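Local coordinates for minor capsid protein (PDB 6G42) that forms the penton of the mavirus capsid, assembling as pentamers of single jelly-roll subunits that presumably occupy the fivefold vertices of the particle, at residues 87-92 and 118-123; 138-143 and 193-198; 209-214 and 271-276. One frame throughout, in Å; residues are numbered along the deposited sequence.

Interaction 1: 87-92 and 118-123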
loop_
_atom_site.group_PDB
_atom_site.type_symbol
_atom_site.label_atom_id
_atom_site.label_comp_id
_atom_site.label_asym_id
_atom_site.label_seq_id
_atom_site.Cartn_x
_atom_site.Cartn_y
_atom_site.Cartn_z
ATOM N N GLY C 87 35.294 -21.869 23.388
ATOM C CA GLY C 87 36.043 -20.757 22.792
ATOM C C GLY C 87 35.174 -19.575 22.410
ATOM O O GLY C 87 33.971 -19.725 22.199
ATOM N N VAL C 88 35.799 -18.398 22.347
ATOM C CA VAL C 88 35.157 -17.146 21.934
ATOM C C VAL C 88 36.168 -16.327 21.123
ATOM O O VAL C 88 37.333 -16.205 21.516
ATOM C CB VAL C 88 34.666 -16.323 23.153
ATOM C CG1 VAL C 88 34.168 -14.945 22.740
ATOM C CG2 VAL C 88 33.555 -17.058 23.888
ATOM N N ARG C 89 35.710 -15.758 20.007
ATOM C CA ARG C 89 36.545 -14.904 19.147
ATOM C C ARG C 89 35.759 -13.709 18.599
ATOM O O ARG C 89 34.558 -13.810 18.346
ATOM C CB ARG C 89 37.118 -15.719 17.987
ATOM C CG ARG C 89 38.277 -15.036 17.268
ATOM C CD ARG C 89 38.872 -15.905 16.170
ATOM N NE ARG C 89 39.443 -17.151 16.687
ATOM C CZ ARG C 89 40.022 -18.099 15.948
ATOM N NH1 ARG C 89 40.128 -17.971 14.626
ATOM N NH2 ARG C 89 40.502 -19.188 16.542
ATOM N N GLU C 90 36.451 -12.585 18.418
ATOM C CA GLU C 90 35.864 -11.399 17.788
ATOM C C GLU C 90 35.787 -11.596 16.283
ATOM O O GLU C 90 36.692 -12.173 15.688
ATOM C CB GLU C 90 36.699 -10.143 18.071
ATOM C CG GLU C 90 36.896 -9.812 19.544
ATOM C CD GLU C 90 37.553 -8.455 19.783
ATOM O OE1 GLU C 90 37.865 -7.728 18.807
ATOM O OE2 GLU C 90 37.759 -8.110 20.968
ATOM N N VAL C 91 34.715 -11.103 15.672
ATOM C CA VAL C 91 34.577 -11.129 14.214
ATOM C C VAL C 91 35.440 -9.999 13.638
ATOM O O VAL C 91 35.284 -8.833 14.013
ATOM C CB VAL C 91 33.103 -10.993 13.760
ATOM C CG1 VAL C 91 32.984 -11.045 12.236
ATOM C CG2 VAL C 91 32.254 -12.098 14.378
ATOM N N ASP C 92 36.349 -10.366 12.736
ATOM C CA ASP C 92 37.282 -9.427 12.116
ATOM C C ASP C 92 36.802 -9.102 10.701
ATOM O O ASP C 92 36.721 -9.986 9.851
ATOM C CB ASP C 92 38.696 -10.032 12.085
ATOM C CG ASP C 92 39.792 -8.994 11.817
ATOM O OD1 ASP C 92 39.491 -7.844 11.433
ATOM O OD2 ASP C 92 40.982 -9.337 11.990
ATOM N N ALA C 118 34.571 -20.664 11.541
ATOM C CA ALA C 118 35.407 -21.761 11.035
ATOM C C ALA C 118 36.771 -21.795 11.723
ATOM O O ALA C 118 37.244 -22.858 12.113
ATOM C CB ALA C 118 35.580 -21.644 9.529
ATOM N N GLY C 119 37.391 -20.625 11.859
ATOM C CA GLY C 119 38.656 -20.480 12.587
ATOM C C GLY C 119 38.603 -20.921 14.043
ATOM O O GLY C 119 39.579 -21.457 14.565
ATOM N N LEU C 120 37.463 -20.698 14.693
ATOM C CA LEU C 120 37.251 -21.112 16.086
ATOM C C LEU C 120 36.974 -22.618 16.218
ATOM O O LEU C 120 37.265 -23.212 17.258
ATOM C CB LEU C 120 36.107 -20.303 16.707
ATOM C CG LEU C 120 35.908 -20.389 18.223
ATOM C CD1 LEU C 120 37.089 -19.789 18.980
ATOM C CD2 LEU C 120 34.614 -19.689 18.612
ATOM N N CYS C 121 36.401 -23.217 15.173
ATOM C CA CYS C 121 36.207 -24.679 15.089
ATOM C C CYS C 121 37.437 -25.476 14.604
ATOM O O CYS C 121 37.393 -26.708 14.577
ATOM C CB CYS C 121 35.034 -25.004 14.153
ATOM S SG CYS C 121 33.407 -24.449 14.708
ATOM N N ASP C 122 38.511 -24.780 14.225
ATOM C CA ASP C 122 39.694 -25.384 13.587
ATOM C C ASP C 122 40.324 -26.510 14.408
ATOM O O ASP C 122 40.513 -27.623 13.909
ATOM C CB ASP C 122 40.738 -24.289 13.312
ATOM C CG ASP C 122 42.000 -24.818 12.648
ATOM O OD1 ASP C 122 41.900 -25.647 11.719
ATOM O OD2 ASP C 122 43.099 -24.386 13.052
ATOM N N GLY C 123 40.643 -26.205 15.660
ATOM C CA GLY C 123 41.245 -27.176 16.573
ATOM C C GLY C 123 40.272 -28.137 17.241
ATOM O O GLY C 123 40.596 -29.311 17.429
#
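G119 is met by the end of the R89 side chain, whose NH2 lies 3.1 Å from the G119 carbonyl O. The N-H...O angle of 121° marks this as a weak hydrogen bond, and the carbonyl stands oblique to the guanidinium plane. NH1 lies 3.4 Å from G119 C, so both terminal nitrogens sit close to the G119 carbonyl group. With CG anti to the backbone N (chi1 -164°) and a bend at chi3 (-62°), the R89 chain first extends from the strand and then turns its guanidinium onto the helix.

L120 follows, and its backbone contributes too: L120 N sits 3.6 Å above the guanidinium plane, displaced toward the rim of the group. Its side chain points at the strand and divides there. CD2 rests 3.6 Å from G87 O, while CD1 lies 3.9 Å from V88 N and 4.2 Å from R89 CB. The isobutyl group therefore packs on the backbone of G87 and V88, where glycine offers no side chain of its own. L120 also touches I77 on the adjoining strand.

Beyond L120, C121 points away from strand 84-90, and its side chain touches I77, I130 and P131. Backbone bonds from G87 to I77 and from R89 to V75 fix the strand, and V91 packs back on I113 and T116 of the helix. The C-terminal half of helix 106-120 thus runs alongside edge strand 84-90, in the opposite chain direction, and packs on the antiparallel sheet: helix-on-sheet packing at the protein surface.

Interaction 2: 138-143 and 193-198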
loop_
_atom_site.group_PDB
_atom_site.type_symbol
_atom_site.label_atom_id
_atom_site.label_comp_id
_atom_site.label_asym_id
_atom_site.label_seq_id
_atom_site.Cartn_x
_atom_site.Cartn_y
_atom_site.Cartn_z
ATOM N N HIS C 138 18.034 -14.732 -1.950
ATOM C CA HIS C 138 16.621 -14.853 -2.313
ATOM C C HIS C 138 15.674 -14.296 -1.244
ATOM O O HIS C 138 14.728 -13.589 -1.577
ATOM C CB HIS C 138 16.297 -16.330 -2.595
ATOM C CG HIS C 138 14.892 -16.581 -3.057
ATOM N ND1 HIS C 138 14.506 -16.457 -4.375
ATOM C CD2 HIS C 138 13.791 -16.982 -2.379
ATOM C CE1 HIS C 138 13.223 -16.756 -4.485
ATOM N NE2 HIS C 138 12.765 -17.078 -3.289
ATOM N N SER C 139 15.931 -14.619 0.022
ATOM C CA SER C 139 15.036 -14.261 1.138
ATOM C C SER C 139 15.447 -13.022 1.950
ATOM O O SER C 139 14.691 -12.584 2.819
ATOM C CB SER C 139 14.916 -15.445 2.093
ATOM O OG SER C 139 16.109 -15.627 2.825
ATOM N N LYS C 140 16.636 -12.481 1.681
ATOM C CA LYS C 140 17.244 -11.389 2.478
ATOM C C LYS C 140 17.418 -11.701 3.988
ATOM O O LYS C 140 17.483 -10.792 4.824
ATOM C CB LYS C 140 16.495 -10.065 2.257
ATOM C CG LYS C 140 16.621 -9.515 0.840
ATOM C CD LYS C 140 15.354 -9.694 0.021
ATOM C CE LYS C 140 14.284 -8.677 0.407
ATOM N NZ LYS C 140 13.054 -8.810 -0.428
ATOM N N LYS C 141 17.533 -12.990 4.308
ATOM C CA LYS C 141 17.659 -13.484 5.679
ATOM C C LYS C 141 18.920 -14.319 5.793
ATOM O O LYS C 141 19.279 -15.033 4.856
ATOM C CB LYS C 141 16.467 -14.359 6.040
ATOM C CG LYS C 141 15.154 -13.611 6.159
ATOM C CD LYS C 141 13.980 -14.575 6.127
ATOM C CE LYS C 141 12.686 -13.889 6.526
ATOM N NZ LYS C 141 11.575 -14.869 6.656
ATOM N N PHE C 142 19.584 -14.227 6.941
ATOM C CA PHE C 142 20.778 -15.022 7.212
ATOM C C PHE C 142 20.381 -16.413 7.696
ATOM O O PHE C 142 19.385 -16.568 8.413
ATOM C CB PHE C 142 21.670 -14.328 8.240
ATOM C CG PHE C 142 22.314 -13.072 7.726
ATOM C CD1 PHE C 142 21.629 -11.862 7.762
ATOM C CD2 PHE C 142 23.604 -13.095 7.197
ATOM C CE1 PHE C 142 22.219 -10.697 7.286
ATOM C CE2 PHE C 142 24.199 -11.933 6.719
ATOM C CZ PHE C 142 23.505 -10.731 6.762
ATOM N N GLU C 143 21.170 -17.410 7.294
ATOM C CA GLU C 143 20.906 -18.821 7.596
ATOM C C GLU C 143 22.102 -19.472 8.282
ATOM O O GLU C 143 23.251 -19.115 8.012
ATOM C CB GLU C 143 20.608 -19.591 6.307
ATOM C CG GLU C 143 19.422 -19.072 5.516
ATOM C CD GLU C 143 19.134 -19.919 4.293
ATOM O OE1 GLU C 143 20.071 -20.204 3.520
ATOM O OE2 GLU C 143 17.961 -20.286 4.086
ATOM N N SER C 193 13.430 -10.400 8.326
ATOM C CA SER C 193 14.575 -9.654 7.809
ATOM C C SER C 193 15.067 -8.653 8.856
ATOM O O SER C 193 14.254 -8.006 9.515
ATOM C CB SER C 193 14.191 -8.926 6.520
ATOM O OG SER C 193 15.329 -8.355 5.898
ATOM N N THR C 194 16.391 -8.559 9.018
ATOM C CA THR C 194 17.025 -7.620 9.972
ATOM C C THR C 194 18.078 -6.696 9.327
ATOM O O THR C 194 18.958 -6.168 10.010
ATOM C CB THR C 194 17.677 -8.362 11.169
ATOM O OG1 THR C 194 18.792 -9.144 10.716
ATOM C CG2 THR C 194 16.666 -9.249 11.876
ATOM N N LEU C 195 17.956 -6.464 8.023
ATOM C CA LEU C 195 18.869 -5.580 7.309
ATOM C C LEU C 195 18.768 -4.132 7.814
ATOM O O LEU C 195 19.737 -3.384 7.748
ATOM C CB LEU C 195 18.605 -5.644 5.801
ATOM C CG LEU C 195 18.614 -7.023 5.119
ATOM C CD1 LEU C 195 18.444 -6.874 3.612
ATOM C CD2 LEU C 195 19.887 -7.800 5.436
ATOM N N GLU C 196 17.599 -3.750 8.321
ATOM C CA GLU C 196 17.396 -2.456 9.001
ATOM C C GLU C 196 18.310 -2.234 10.221
ATOM O O GLU C 196 18.640 -1.095 10.535
ATOM C CB GLU C 196 15.915 -2.281 9.398
ATOM C CG GLU C 196 15.401 -3.280 10.425
ATOM C CD GLU C 196 13.902 -3.200 10.670
ATOM O OE1 GLU C 196 13.360 -2.078 10.740
ATOM O OE2 GLU C 196 13.264 -4.262 10.826
ATOM N N PHE C 197 18.694 -3.320 10.901
ATOM C CA PHE C 197 19.644 -3.294 12.045
ATOM C C PHE C 197 21.126 -3.238 11.652
ATOM O O PHE C 197 21.985 -3.061 12.519
ATOM C CB PHE C 197 19.452 -4.541 12.928
ATOM C CG PHE C 197 18.254 -4.477 13.834
ATOM C CD1 PHE C 197 16.971 -4.641 13.322
ATOM C CD2 PHE C 197 18.410 -4.283 15.207
ATOM C CE1 PHE C 197 15.864 -4.586 14.151
ATOM C CE2 PHE C 197 17.307 -4.227 16.043
ATOM C CZ PHE C 197 16.031 -4.377 15.514
ATOM N N LEU C 198 21.416 -3.437 10.366
ATOM C CA LEU C 198 22.782 -3.502 9.837
ATOM C C LEU C 198 23.214 -2.253 9.062
ATOM O O LEU C 198 24.389 -1.877 9.095
ATOM C CB LEU C 198 22.917 -4.741 8.939
ATOM C CG LEU C 198 22.521 -6.100 9.549
ATOM C CD1 LEU C 198 22.753 -7.228 8.555
ATOM C CD2 LEU C 198 23.273 -6.404 10.834
#
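F142 meets L198 and L195 through one corner of its ring. CE1 lies 3.7 Å from L198 CD1 and 4.2 Å from L195 CD2; both methyls approach the ring obliquely. The side chains of F142 and L198 approach from opposite directions, with L198 CD1 beside CE1 and CZ of the ring. Two residues earlier, K140 CB packs 4.0 Å from L195 CD1, while the rest of the lysine bends at chi2 and chi3 and leads away from the loop.

S193 OG donates a weak hydrogen bond of 3.4 Å to K140 O, its OG placed anti to the backbone N (chi1 -172°). K141 adds a loose van der Waals contact, its CE lying 4.0 Å from S193 N.

A second shell positions these groups. K140 has left-handed backbone angles (57° and 26°) in the short connection between strands 132-136 and 141-145. On the loop side, L198 N bonds to L195 O at 3.1 Å, a helix-like turn that brings both leucines to the phenylalanine. Q190 ties the halves together, its OE1 accepting from F142 N and its NE2 bonding to T194 OG1.

Further out, Y106 of helix 106-120 touches F142, L195 and L198, and F166 meets the F142 ring edge-to-face. Helix 160-165 borders F197 and L198, while F197 O accepts a bond from K60 of a neighbouring subunit, so the loop lies between sheet, helices and subunit interface.

Interaction 3: 209-214 and 271-276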
loop_
_atom_site.group_PDB
_atom_site.type_symbol
_atom_site.label_atom_id
_atom_site.label_comp_id
_atom_site.label_asym_id
_atom_site.label_seq_id
_atom_site.Cartn_x
_atom_site.Cartn_y
_atom_site.Cartn_z
ATOM N N ASN C 209 25.953 26.292 2.426
ATOM C CA ASN C 209 26.823 27.192 3.214
ATOM C C ASN C 209 26.513 28.695 3.050
ATOM O O ASN C 209 26.876 29.485 3.922
ATOM C CB ASN C 209 28.323 26.908 2.976
ATOM C CG ASN C 209 28.718 26.918 1.503
ATOM O OD1 ASN C 209 28.031 27.492 0.659
ATOM N ND2 ASN C 209 29.835 26.267 1.192
ATOM N N ASP C 210 25.849 29.081 1.957
ATOM C CA ASP C 210 25.611 30.512 1.643
ATOM C C ASP C 210 24.168 30.949 1.267
ATOM O O ASP C 210 23.962 32.097 0.851
ATOM C CB ASP C 210 26.592 30.958 0.551
ATOM C CG ASP C 210 26.391 30.222 -0.767
ATOM O OD1 ASP C 210 25.683 29.187 -0.791
ATOM O OD2 ASP C 210 26.958 30.681 -1.785
ATOM N N LEU C 211 23.182 30.061 1.411
ATOM C CA LEU C 211 21.776 30.431 1.202
ATOM C C LEU C 211 21.254 31.093 2.473
ATOM O O LEU C 211 21.313 30.476 3.536
ATOM C CB LEU C 211 20.920 29.202 0.885
ATOM C CG LEU C 211 19.419 29.419 0.628
ATOM C CD1 LEU C 211 19.159 30.191 -0.654
ATOM C CD2 LEU C 211 18.705 28.081 0.570
ATOM N N PRO C 212 20.747 32.343 2.380
ATOM C CA PRO C 212 20.206 32.988 3.580
ATOM C C PRO C 212 18.883 32.345 4.022
ATOM O O PRO C 212 17.788 32.797 3.662
ATOM C CB PRO C 212 20.045 34.452 3.160
ATOM C CG PRO C 212 19.896 34.409 1.681
ATOM C CD PRO C 212 20.706 33.240 1.208
ATOM N N VAL C 213 19.027 31.275 4.795
ATOM C CA VAL C 213 17.913 30.469 5.270
ATOM C C VAL C 213 18.069 30.254 6.778
ATOM O O VAL C 213 19.187 30.253 7.304
ATOM C CB VAL C 213 17.841 29.125 4.496
ATOM C CG1 VAL C 213 19.003 28.203 4.851
ATOM C CG2 VAL C 213 16.515 28.424 4.730
ATOM N N SER C 214 16.949 30.075 7.466
ATOM C CA SER C 214 16.967 29.846 8.906
ATOM C C SER C 214 17.634 28.510 9.219
ATOM O O SER C 214 17.414 27.520 8.522
ATOM C CB SER C 214 15.548 29.882 9.468
ATOM O OG SER C 214 15.576 30.052 10.870
ATOM N N ASN C 271 21.530 36.301 -5.114
ATOM C CA ASN C 271 21.686 36.054 -6.546
ATOM C C ASN C 271 22.140 34.622 -6.879
ATOM O O ASN C 271 21.788 34.072 -7.927
ATOM C CB ASN C 271 22.722 37.057 -7.052
ATOM C CG ASN C 271 22.755 37.176 -8.552
ATOM O OD1 ASN C 271 21.828 36.768 -9.252
ATOM N ND2 ASN C 271 23.827 37.765 -9.055
ATOM N N ARG C 272 22.943 34.042 -5.993
ATOM C CA ARG C 272 23.473 32.703 -6.157
ATOM C C ARG C 272 23.618 32.010 -4.807
ATOM O O ARG C 272 23.694 32.664 -3.762
ATOM C CB ARG C 272 24.834 32.767 -6.863
ATOM C CG ARG C 272 25.921 33.510 -6.101
ATOM C CD ARG C 272 27.116 33.838 -6.982
ATOM N NE ARG C 272 27.985 32.685 -7.219
ATOM C CZ ARG C 272 29.127 32.721 -7.910
ATOM N NH1 ARG C 272 29.565 33.857 -8.457
ATOM N NH2 ARG C 272 29.842 31.608 -8.060
ATOM N N PHE C 273 23.648 30.681 -4.845
ATOM C CA PHE C 273 23.906 29.868 -3.655
ATOM C C PHE C 273 24.346 28.463 -4.036
ATOM O O PHE C 273 24.216 28.047 -5.185
ATOM C CB PHE C 273 22.677 29.816 -2.730
ATOM C CG PHE C 273 21.432 29.275 -3.387
ATOM C CD1 PHE C 273 20.592 30.114 -4.111
ATOM C CD2 PHE C 273 21.085 27.934 -3.259
ATOM C CE1 PHE C 273 19.441 29.627 -4.709
ATOM C CE2 PHE C 273 19.936 27.441 -3.854
ATOM C CZ PHE C 273 19.112 28.289 -4.582
ATOM N N ASN C 274 24.871 27.753 -3.044
ATOM C CA ASN C 274 25.358 26.390 -3.197
ATOM C C ASN C 274 24.373 25.405 -2.563
ATOM O O ASN C 274 23.773 25.697 -1.527
ATOM C CB ASN C 274 26.720 26.250 -2.523
ATOM C CG ASN C 274 27.376 24.916 -2.810
ATOM O OD1 ASN C 274 27.354 24.007 -1.973
ATOM N ND2 ASN C 274 27.946 24.781 -4.003
ATOM N N LEU C 275 24.211 24.250 -3.204
ATOM C CA LEU C 275 23.507 23.105 -2.622
ATOM C C LEU C 275 24.431 21.902 -2.717
ATOM O O LEU C 275 25.081 21.701 -3.748
ATOM C CB LEU C 275 22.211 22.796 -3.374
ATOM C CG LEU C 275 21.130 23.873 -3.384
ATOM C CD1 LEU C 275 20.024 23.506 -4.357
ATOM C CD2 LEU C 275 20.557 24.071 -1.997
ATOM N N SER C 276 24.482 21.108 -1.647
ATOM C CA SER C 276 25.200 19.834 -1.664
ATOM C C SER C 276 24.460 18.767 -0.875
ATOM O O SER C 276 23.741 19.075 0.073
ATOM C CB SER C 276 26.632 19.996 -1.134
ATOM O OG SER C 276 26.664 20.821 0.006
#
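D210 turns its CG between its own backbone N and carbonyl carbon (chi1 63°), which swings the carboxylate off the loop and onto the strand at F273 and N274. F273 adopts the same kind of rotamer (chi1 58°), and its ring lies alongside L211, the two side chains pointing the same way.

The polar half is well directed: N274 N-H donates a hydrogen bond to D210 OD1 at 2.8 Å, with an N-H...O angle of 157° and the syn lone pair as acceptor. OD1 also lies 3.4 Å from F273 CA, so the carboxylate lies against the strand backbone. The apolar half is a CH-pi contact, L211 CD1 standing 3.8 Å from the centroid of the F273 ring, over its face.

N274 ND2 bonds to D35 and S33 of strand 33-37. N274 O and L211 N both bond to S208 OG, which pins strand and loop together. P212 then centres an inverse gamma turn, with a weak 2.7 Å bond from V213 N to L211 O. The loop after strand 201-207 thus packs on strand 272-281, whose F273 and L275 also reach L301 of the opposing sheet, as expected in the sandwich of a single jelly-roll.

In the fold
Along the chain the three contacts come in series, each closing before the next opens. Interactions 1 and 2 are neighbours, with centres 23 Å apart and nearest atoms about 10 Å apart; helix 106-120 connects them, supplying L120 to the first and touching the leucines of the second through Y106. Interaction 3 lies across the chain's centre, its centre 53 Å from that of interaction 1 and 40 Å from that of interaction 2. It belongs to the jelly-roll sheets, which are built from both ends of the sequence, whereas the other two belong to the α/β region between strands 49-62 and 201-207. The subunit is thus elongated, with interaction 2 nearest its middle and beside another subunit.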